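Local atomic coordinates of putative NAD(P)H-flavin oxidoreductase (Streptococcus pyogenes serotype M1, PDB entry 2HAY), a protein that binds flavin mononucleotide and probably acts as a nitroreductase-family oxidoreductase that uses NADH or NADPH. Residues N154-A159 and T166-G171. Numbering follows the deposited sequence.
Sequences NMMMTA and TCPIEG. With FMN (flavin mononucleotide), chain I.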
loop_
_atom_site.group_PDB
_atom_site.type_symbol
_atom_site.label_atom_id
_atom_site.label_comp_id
_atom_site.label_asym_id
_atom_site.label_seq_id
_atom_site.Cartn_x
_atom_site.Cartn_y
_atom_site.Cartn_z
ATOM N N ASN B 154 -0.210 5.089 -5.126
ATOM C CA ASN B 154 -0.000 5.617 -6.470
ATOM C C ASN B 154 -1.024 6.667 -6.841
ATOM O O ASN B 154 -0.684 7.659 -7.464
ATOM C CB ASN B 154 0.059 4.494 -7.518
ATOM C CG ASN B 154 1.367 3.721 -7.445
ATOM O OD1 ASN B 154 1.392 2.481 -7.464
ATOM N ND2 ASN B 154 2.465 4.452 -7.334
HETATM N N MSE B 155 -2.276 6.447 -6.457
HETATM C CA MSE B 155 -3.324 7.450 -6.674
HETATM C C MSE B 155 -3.027 8.783 -5.988
HETATM O O MSE B 155 -3.155 9.830 -6.601
HETATM C CB MSE B 155 -4.688 6.914 -6.237
HETATM C CG MSE B 155 -5.239 5.927 -7.240
HETATM SE SE MSE B 155 -7.127 5.595 -6.978
HETATM C CE MSE B 155 -7.042 4.474 -5.418
HETATM N N MSE B 156 -2.653 8.719 -4.715
HETATM C CA MSE B 156 -2.357 9.896 -3.911
HETATM C C MSE B 156 -1.143 10.679 -4.383
HETATM O O MSE B 156 -1.159 11.898 -4.302
HETATM C CB MSE B 156 -2.173 9.524 -2.448
HETATM C CG MSE B 156 -3.498 9.129 -1.754
HETATM SE SE MSE B 156 -3.217 9.017 0.163
HETATM C CE MSE B 156 -2.061 7.469 0.149
HETATM N N MSE B 157 -0.104 9.985 -4.858
HETATM C CA MSE B 157 1.075 10.648 -5.440
HETATM C C MSE B 157 0.741 11.336 -6.765
HETATM O O MSE B 157 1.134 12.492 -6.998
HETATM C CB MSE B 157 2.252 9.673 -5.628
HETATM C CG MSE B 157 3.511 10.339 -6.208
HETATM SE SE MSE B 157 4.173 11.807 -5.091
HETATM C CE MSE B 157 4.984 10.680 -3.732
ATOM N N THR B 158 0.025 10.618 -7.623
ATOM C CA THR B 158 -0.498 11.173 -8.867
ATOM C C THR B 158 -1.366 12.408 -8.591
ATOM O O THR B 158 -1.109 13.445 -9.157
ATOM C CB THR B 158 -1.276 10.097 -9.654
ATOM O OG1 THR B 158 -0.400 8.987 -9.881
ATOM C CG2 THR B 158 -1.766 10.638 -11.018
ATOM N N ALA B 159 -2.353 12.305 -7.684
ATOM C CA ALA B 159 -3.110 13.477 -7.238
ATOM C C ALA B 159 -2.208 14.623 -6.761
ATOM O O ALA B 159 -2.402 15.754 -7.153
ATOM C CB ALA B 159 -4.133 13.094 -6.139
ATOM N N THR B 166 -6.203 14.994 -1.184
ATOM C CA THR B 166 -6.596 13.638 -1.042
ATOM C C THR B 166 -6.768 13.365 0.449
ATOM O O THR B 166 -6.325 14.176 1.284
ATOM C CB THR B 166 -5.446 12.832 -1.701
ATOM O OG1 THR B 166 -5.942 12.058 -2.795
ATOM C CG2 THR B 166 -4.672 12.060 -0.736
ATOM N N CYS B 167 -7.454 12.269 0.784
ATOM C CA CYS B 167 -7.472 11.719 2.148
ATOM C C CYS B 167 -7.728 10.206 2.109
ATOM O O CYS B 167 -8.758 9.760 1.578
ATOM C CB CYS B 167 -8.542 12.399 3.009
ATOM S SG CYS B 167 -8.423 12.052 4.806
ATOM N N PRO B 168 -6.805 9.411 2.687
ATOM C CA PRO B 168 -7.023 7.966 2.711
ATOM C C PRO B 168 -7.883 7.656 3.936
ATOM O O PRO B 168 -7.636 8.229 4.989
ATOM C CB PRO B 168 -5.603 7.389 2.824
ATOM C CG PRO B 168 -4.769 8.490 3.432
ATOM C CD PRO B 168 -5.548 9.802 3.361
ATOM N N ILE B 169 -8.907 6.816 3.792
ATOM C CA ILE B 169 -9.891 6.624 4.855
ATOM C C ILE B 169 -10.080 5.132 5.248
ATOM O O ILE B 169 -10.344 4.289 4.387
ATOM C CB ILE B 169 -11.265 7.314 4.478
ATOM C CG1 ILE B 169 -11.076 8.834 4.222
ATOM C CG2 ILE B 169 -12.284 7.126 5.575
ATOM C CD1 ILE B 169 -12.163 9.497 3.351
ATOM N N GLU B 170 -9.912 4.839 6.542
ATOM C CA GLU B 170 -10.250 3.538 7.134
ATOM C C GLU B 170 -11.271 3.668 8.255
ATOM O O GLU B 170 -11.694 2.652 8.800
ATOM C CB GLU B 170 -9.004 2.861 7.742
ATOM C CG GLU B 170 -8.020 2.278 6.768
ATOM C CD GLU B 170 -6.850 1.604 7.459
ATOM O OE1 GLU B 170 -6.694 1.779 8.686
ATOM O OE2 GLU B 170 -6.071 0.893 6.783
ATOM N N GLY B 171 -11.641 4.907 8.604
ATOM C CA GLY B 171 -12.452 5.211 9.771
ATOM C C GLY B 171 -13.935 5.051 9.478
ATOM O O GLY B 171 -14.666 6.035 9.386
HETATM N N1 FMN I . -7.880 10.696 8.382
HETATM C C2 FMN I . -9.201 10.886 8.821
HETATM O O2 FMN I . -9.592 12.007 9.226
HETATM N N3 FMN I . -10.097 9.811 8.794
HETATM C C4 FMN I . -9.711 8.540 8.375
HETATM O O4 FMN I . -10.444 7.551 8.497
HETATM C C4A FMN I . -8.397 8.334 7.948
HETATM N N5 FMN I . -8.029 7.057 7.527
HETATM C C5A FMN I . -6.733 6.810 7.080
HETATM C C6 FMN I . -6.395 5.528 6.642
HETATM C C7 FMN I . -5.106 5.266 6.194
HETATM C C7M FMN I . -4.848 3.954 5.503
HETATM C C8 FMN I . -4.140 6.295 6.180
HETATM C C8M FMN I . -2.916 6.148 5.333
HETATM C C9 FMN I . -4.483 7.586 6.622
HETATM C C9A FMN I . -5.793 7.855 7.073
HETATM N N10 FMN I . -6.183 9.148 7.503
HETATM C C10 FMN I . -7.482 9.405 7.945
HETATM C "C1'" FMN I . -5.226 10.280 7.481
HETATM C "C2'" FMN I . -4.223 10.164 8.640
HETATM O "O2'" FMN I . -4.752 10.717 9.837
HETATM C "C3'" FMN I . -2.935 10.903 8.256
HETATM O "O3'" FMN I . -2.408 10.365 7.065
HETATM C "C4'" FMN I . -1.846 10.897 9.323
HETATM O "O4'" FMN I . -2.397 11.453 10.506
HETATM C "C5'" FMN I . -0.609 11.682 8.839
HETATM O "O5'" FMN I . -0.881 13.054 8.516
HETATM P P FMN I . -0.734 13.670 7.029
HETATM O O1P FMN I . -1.520 14.949 6.955
HETATM O O2P FMN I . -1.199 12.671 6.002
HETATM O O3P FMN I . 0.668 13.979 6.654
#
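The flavin carbonyl oxygen O4 of FMN is gripped by two successive backbone amides just past the end of strand 165-169. Gly171 N gives the shorter bond, 2.9 Å to FMN O4, though it is bent, with an N-H...O angle of 132°. Glu170 N reaches FMN N5 at 3.1 Å along a straighter line (149°) and adds a weak bond to O4, so the N5 edge of the isoalloxazine is fixed by main chain. Glu170 runs its side chain alongside the edge of the dimethylbenzene end, CG lying 3.6 Å from FMN C6; its carboxylate is hydrogen-bonded to Tyr149 and, on the second subunit, to Ser48, Trp143 and Gln147. This shared site is in keeping with the nitroreductase fold, an antiparallel sheet packed against the long helix 137-162, with FMN bound where two subunits meet. Pro168 links flavin and helix: its CG lies over the ring face, 3.3 Å from FMN C9, and 3.7 Å from the selenium of Met156, a selenomethionine. CG of Met156 stands anti to the carbonyl carbon (chi1 -72°), and the chain, bending only at chi3, crosses both Thr166 and Pro168 at about a right angle. Its CG presses unusually close on the methyl of Thr166, 3.3 Å from CG2. Ala159 CB covers the other branch, 3.9 Å from Thr166 OG1, a buried hydroxyl with no hydrogen-bond partner in the model. Residues 154-159 of the helix run nearly antiparallel to 166-169, and Leu198 of the adjoining strand 192-201 touches both Met156 and Thr166.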